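Local coordinates for protein putative Zn-dependent Alcohol Dehydrogenase (Rhodobacter sphaeroides, PDB 3IV6) that binds S-adenosylmethionine and, despite its alcohol dehydrogenase name, is probably a class I methyltransferase whose substrate is not known, at residues A[136-150]-A[247-259]. Numbering follows the deposited sequence.
Sequences LSLVGSGTVRASVKL and DAPNTMLYQFSRR
Strands 143-149 and 251-258 pair antiparallel, V144, A146 and V148 facing F256, Y254 and M252 as hydrogen-bonded pairs, with six backbone bonds such as A146 N to Y254 O at 2.8 Å. With its CG between backbone N and carbonyl carbon (chi1 60°), F256 turns its ring across to V144, whose CB sits over the face, 3.9 Å from the centroid; L136 CG and A146 CB meet the ring's edge. V148 CG2 meets the Y254 ring at CE2 (4.0 Å), A146 O lies in plane at the edge of that ring, and the Y254 hydroxyl is hydrogen-bonded to D219 OD1. The strand order, with antiparallel 251-258 inserted between 143-149 and 237-244, is that of the class I methyltransferase fold. On the opposite face of the sheet, R145 and Q255, a non-hydrogen-bonded pair, run side by side, guanidinium and amide planes 19° apart, joined by a weak NE to OE1 bond; R145 NH2 goes to E41 O and F39 O, and Q255 NE2 to E240. Past one strand end, K149 NZ (3.0 Å) and N250 ND2 (3.3 Å) grip L150 O from opposite faces of its carbonyl plane. An alanine at K149 lacks this amine, and would probably leave L150 O with the N250 amide alone of these two donors and P249 O without its weak bond to NZ. Toward the other end, R259 NE binds S141 O at 2.8 Å, NH1 forms a salt bridge with E240, and L136 CB lies over one face of the R258 guanidinium.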
loop_
_atom_site.group_PDB
_atom_site.type_symbol
_atom_site.label_atom_id
_atom_site.label_comp_id
_atom_site.label_asym_id
_atom_site.label_seq_id
_atom_site.Cartn_x
_atom_site.Cartn_y
_atom_site.Cartn_z
ATOM N N LEU A 136 4.662 5.708 11.682
ATOM C CA LEU A 136 4.716 6.125 13.067
ATOM C C LEU A 136 5.631 7.333 13.242
ATOM O O LEU A 136 5.349 8.266 13.999
ATOM C CB LEU A 136 5.217 4.946 13.900
ATOM C CG LEU A 136 4.088 3.962 14.211
ATOM C CD1 LEU A 136 4.602 2.786 14.985
ATOM C CD2 LEU A 136 3.012 4.705 14.963
ATOM N N SER A 137 6.730 7.307 12.514
ATOM C CA SER A 137 7.671 8.395 12.517
ATOM C C SER A 137 7.029 9.680 11.993
ATOM O O SER A 137 7.287 10.757 12.519
ATOM C CB SER A 137 8.880 8.004 11.684
ATOM O OG SER A 137 9.799 9.063 11.593
ATOM N N LEU A 138 6.201 9.552 10.962
ATOM C CA LEU A 138 5.521 10.703 10.378
ATOM C C LEU A 138 4.555 11.336 11.374
ATOM O O LEU A 138 4.502 12.558 11.511
ATOM C CB LEU A 138 4.774 10.296 9.107
ATOM C CG LEU A 138 5.640 9.928 7.899
ATOM C CD1 LEU A 138 4.771 9.514 6.721
ATOM C CD2 LEU A 138 6.550 11.085 7.519
ATOM N N VAL A 139 3.793 10.496 12.067
ATOM C CA VAL A 139 2.632 10.958 12.819
ATOM C C VAL A 139 3.034 11.455 14.204
ATOM O O VAL A 139 2.251 12.115 14.887
ATOM C CB VAL A 139 1.577 9.845 12.968
ATOM C CG1 VAL A 139 1.048 9.429 11.604
ATOM C CG2 VAL A 139 2.167 8.653 13.707
ATOM N N GLY A 140 4.257 11.133 14.609
ATOM C CA GLY A 140 4.664 11.283 15.994
ATOM C C GLY A 140 3.673 10.665 16.961
ATOM O O GLY A 140 3.673 9.454 17.176
ATOM N N SER A 141 2.826 11.504 17.547
ATOM C CA SER A 141 1.820 11.040 18.495
ATOM C C SER A 141 0.436 10.996 17.855
ATOM O O SER A 141 -0.578 10.939 18.550
ATOM C CB SER A 141 1.797 11.936 19.736
ATOM O OG SER A 141 1.556 13.287 19.383
ATOM N N GLY A 142 0.403 11.023 16.527
ATOM C CA GLY A 142 -0.849 10.998 15.795
ATOM C C GLY A 142 -1.369 9.590 15.583
ATOM O O GLY A 142 -0.928 8.649 16.243
ATOM N N THR A 143 -2.311 9.445 14.657
ATOM C CA THR A 143 -2.908 8.144 14.366
ATOM C C THR A 143 -2.526 7.659 12.969
ATOM O O THR A 143 -2.454 8.448 12.028
ATOM C CB THR A 143 -4.441 8.236 14.522
ATOM O OG1 THR A 143 -4.744 8.797 15.812
ATOM C CG2 THR A 143 -5.106 6.863 14.350
ATOM N N VAL A 144 -2.239 6.371 12.843
ATOM C CA VAL A 144 -2.003 5.764 11.536
ATOM C C VAL A 144 -3.199 4.892 11.254
ATOM O O VAL A 144 -3.612 4.103 12.108
ATOM C CB VAL A 144 -0.732 4.886 11.538
ATOM C CG1 VAL A 144 -0.514 4.074 10.164
ATOM C CG2 VAL A 144 0.462 5.750 11.879
ATOM N N ARG A 145 -3.771 5.052 10.065
ATOM C CA ARG A 145 -4.828 4.160 9.608
ATOM C C ARG A 145 -4.359 3.455 8.355
ATOM O O ARG A 145 -4.098 4.067 7.305
ATOM C CB ARG A 145 -6.117 4.938 9.388
ATOM C CG ARG A 145 -6.660 5.603 10.669
ATOM C CD ARG A 145 -7.874 6.413 10.378
ATOM N NE ARG A 145 -8.471 6.902 11.611
ATOM C CZ ARG A 145 -9.503 7.749 11.688
ATOM N NH1 ARG A 145 -9.962 8.112 12.894
ATOM N NH2 ARG A 145 -10.080 8.230 10.590
ATOM N N ALA A 146 -4.196 2.150 8.482
ATOM C CA ALA A 146 -3.643 1.344 7.374
ATOM C C ALA A 146 -4.478 0.087 7.110
ATOM O O ALA A 146 -4.612 -0.760 7.981
ATOM C CB ALA A 146 -2.181 0.964 7.663
ATOM N N SER A 147 -5.068 -0.026 5.929
ATOM C CA SER A 147 -5.870 -1.207 5.653
ATOM C C SER A 147 -4.996 -2.266 4.998
ATOM O O SER A 147 -4.071 -1.935 4.288
ATOM C CB SER A 147 -6.950 -0.841 4.705
ATOM O OG SER A 147 -6.340 -0.496 3.480
ATOM N N VAL A 148 -5.281 -3.534 5.248
ATOM C CA VAL A 148 -4.528 -4.605 4.658
ATOM C C VAL A 148 -5.466 -5.659 4.100
ATOM O O VAL A 148 -6.370 -6.081 4.773
ATOM C CB VAL A 148 -3.661 -5.284 5.688
ATOM C CG1 VAL A 148 -2.701 -6.278 4.980
ATOM C CG2 VAL A 148 -2.873 -4.228 6.462
ATOM N N LYS A 149 -5.260 -6.077 2.859
ATOM C CA LYS A 149 -6.027 -7.186 2.293
ATOM C C LYS A 149 -5.532 -8.502 2.880
ATOM O O LYS A 149 -4.355 -8.732 2.875
ATOM C CB LYS A 149 -5.889 -7.223 0.769
ATOM C CG LYS A 149 -7.121 -7.732 0.089
ATOM C CD LYS A 149 -6.828 -8.659 -1.060
ATOM C CE LYS A 149 -6.561 -10.057 -0.548
ATOM N NZ LYS A 149 -7.812 -10.684 -0.016
ATOM N N LEU A 150 -6.428 -9.373 3.341
ATOM C CA LEU A 150 -6.014 -10.551 4.081
ATOM C C LEU A 150 -6.269 -11.850 3.336
ATOM O O LEU A 150 -7.260 -11.995 2.615
ATOM C CB LEU A 150 -6.660 -10.605 5.456
ATOM C CG LEU A 150 -6.555 -9.383 6.385
ATOM C CD1 LEU A 150 -7.535 -9.536 7.532
ATOM C CD2 LEU A 150 -5.144 -9.179 6.946
ATOM N N ASP A 247 -16.817 -3.045 1.594
ATOM C CA ASP A 247 -16.826 -3.315 0.162
ATOM C C ASP A 247 -15.618 -4.149 -0.251
ATOM O O ASP A 247 -15.756 -5.164 -0.932
ATOM C CB ASP A 247 -16.858 -2.006 -0.630
ATOM C CG ASP A 247 -18.114 -1.199 -0.372
ATOM O OD1 ASP A 247 -18.025 0.046 -0.327
ATOM O OD2 ASP A 247 -19.193 -1.810 -0.213
ATOM N N ALA A 248 -14.434 -3.712 0.166
ATOM C CA ALA A 248 -13.190 -4.333 -0.273
ATOM C C ALA A 248 -13.127 -5.798 0.150
ATOM O O ALA A 248 -13.911 -6.247 0.985
ATOM C CB ALA A 248 -11.995 -3.569 0.273
ATOM N N PRO A 249 -12.188 -6.536 -0.433
ATOM C CA PRO A 249 -12.181 -7.999 -0.326
ATOM C C PRO A 249 -11.451 -8.472 0.925
ATOM O O PRO A 249 -10.221 -8.420 0.978
ATOM C CB PRO A 249 -11.416 -8.432 -1.577
ATOM C CG PRO A 249 -11.665 -7.343 -2.559
ATOM C CD PRO A 249 -11.736 -6.075 -1.757
ATOM N N ASN A 250 -12.205 -8.927 1.921
ATOM C CA ASN A 250 -11.622 -9.392 3.173
ATOM C C ASN A 250 -10.530 -8.458 3.683
ATOM O O ASN A 250 -9.423 -8.895 3.999
ATOM C CB ASN A 250 -11.069 -10.810 3.013
ATOM C CG ASN A 250 -10.987 -11.556 4.331
ATOM O OD1 ASN A 250 -11.899 -11.484 5.155
ATOM N ND2 ASN A 250 -9.891 -12.277 4.536
ATOM N N THR A 251 -10.847 -7.169 3.759
ATOM C CA THR A 251 -9.839 -6.144 3.997
ATOM C C THR A 251 -10.036 -5.481 5.357
ATOM O O THR A 251 -11.043 -4.814 5.592
ATOM C CB THR A 251 -9.864 -5.063 2.902
ATOM O OG1 THR A 251 -9.232 -5.564 1.716
ATOM C CG2 THR A 251 -9.134 -3.812 3.369
HETATM N N MSE A 252 -9.068 -5.672 6.248
HETATM C CA MSE A 252 -9.141 -5.106 7.590
HETATM C C MSE A 252 -8.398 -3.777 7.669
HETATM O O MSE A 252 -7.258 -3.664 7.217
HETATM C CB MSE A 252 -8.573 -6.088 8.615
HETATM C CG MSE A 252 -8.742 -5.644 10.060
HETATM SE SE MSE A 252 -10.224 -6.543 10.954
HETATM C CE MSE A 252 -9.712 -8.392 10.604
ATOM N N LEU A 253 -9.050 -2.773 8.245
ATOM C CA LEU A 253 -8.413 -1.484 8.489
ATOM C C LEU A 253 -7.927 -1.373 9.930
ATOM O O LEU A 253 -8.670 -1.655 10.870
ATOM C CB LEU A 253 -9.380 -0.341 8.171
ATOM C CG LEU A 253 -8.943 1.058 8.611
ATOM C CD1 LEU A 253 -7.558 1.382 8.072
ATOM C CD2 LEU A 253 -9.954 2.102 8.162
ATOM N N TYR A 254 -6.674 -0.961 10.096
ATOM C CA TYR A 254 -6.021 -0.991 11.408
ATOM C C TYR A 254 -5.615 0.389 11.780
ATOM O O TYR A 254 -4.903 1.040 11.008
ATOM C CB TYR A 254 -4.722 -1.812 11.390
ATOM C CG TYR A 254 -4.946 -3.235 11.060
ATOM C CD1 TYR A 254 -4.972 -4.199 12.065
ATOM C CD2 TYR A 254 -5.167 -3.629 9.746
ATOM C CE1 TYR A 254 -5.190 -5.530 11.775
ATOM C CE2 TYR A 254 -5.394 -4.982 9.428
ATOM C CZ TYR A 254 -5.410 -5.930 10.460
ATOM O OH TYR A 254 -5.649 -7.259 10.206
ATOM N N GLN A 255 -6.034 0.810 12.973
ATOM C CA GLN A 255 -5.715 2.130 13.505
ATOM C C GLN A 255 -4.776 1.925 14.678
ATOM O O GLN A 255 -5.081 1.194 15.621
ATOM C CB GLN A 255 -6.995 2.860 13.917
ATOM C CG GLN A 255 -6.770 4.121 14.741
ATOM C CD GLN A 255 -8.054 4.897 14.952
ATOM O OE1 GLN A 255 -8.851 5.045 14.031
ATOM N NE2 GLN A 255 -8.267 5.390 16.173
ATOM N N PHE A 256 -3.608 2.539 14.599
ATOM C CA PHE A 256 -2.580 2.349 15.617
ATOM C C PHE A 256 -1.720 3.594 15.843
ATOM O O PHE A 256 -1.717 4.551 15.056
ATOM C CB PHE A 256 -1.700 1.116 15.312
ATOM C CG PHE A 256 -0.940 1.170 13.979
ATOM C CD1 PHE A 256 0.411 1.541 13.941
ATOM C CD2 PHE A 256 -1.546 0.831 12.767
ATOM C CE1 PHE A 256 1.149 1.567 12.728
ATOM C CE2 PHE A 256 -0.808 0.872 11.560
ATOM C CZ PHE A 256 0.530 1.225 11.558
ATOM N N SER A 257 -0.962 3.567 16.920
ATOM C CA SER A 257 -0.208 4.739 17.316
ATOM C C SER A 257 0.842 4.291 18.308
ATOM O O SER A 257 0.805 3.131 18.730
ATOM C CB SER A 257 -1.147 5.711 17.996
ATOM O OG SER A 257 -1.736 5.032 19.070
ATOM N N ARG A 258 1.788 5.174 18.638
ATOM C CA ARG A 258 2.682 4.914 19.745
ATOM C C ARG A 258 2.810 6.205 20.511
ATOM O O ARG A 258 3.164 7.226 19.932
ATOM C CB ARG A 258 4.054 4.376 19.299
ATOM C CG ARG A 258 4.867 5.332 18.484
ATOM C CD ARG A 258 6.309 5.280 18.883
ATOM N NE ARG A 258 7.193 4.977 17.750
ATOM C CZ ARG A 258 7.607 5.865 16.840
ATOM N NH1 ARG A 258 8.430 5.465 15.871
ATOM N NH2 ARG A 258 7.198 7.141 16.889
ATOM N N ARG A 259 2.505 6.175 21.802
ATOM C CA ARG A 259 2.637 7.387 22.611
ATOM C C ARG A 259 3.250 7.039 23.953
ATOM O O ARG A 259 3.276 5.866 24.322
ATOM C CB ARG A 259 1.272 8.077 22.795
ATOM C CG ARG A 259 0.438 8.251 21.509
ATOM C CD ARG A 259 -0.933 8.899 21.786
ATOM N NE ARG A 259 -1.649 9.267 20.560
ATOM C CZ ARG A 259 -2.706 8.619 20.062
ATOM N NH1 ARG A 259 -3.188 7.557 20.690
ATOM N NH2 ARG A 259 -3.285 9.029 18.933
HETATM O O HOH W 1 1.104 7.971 17.787
#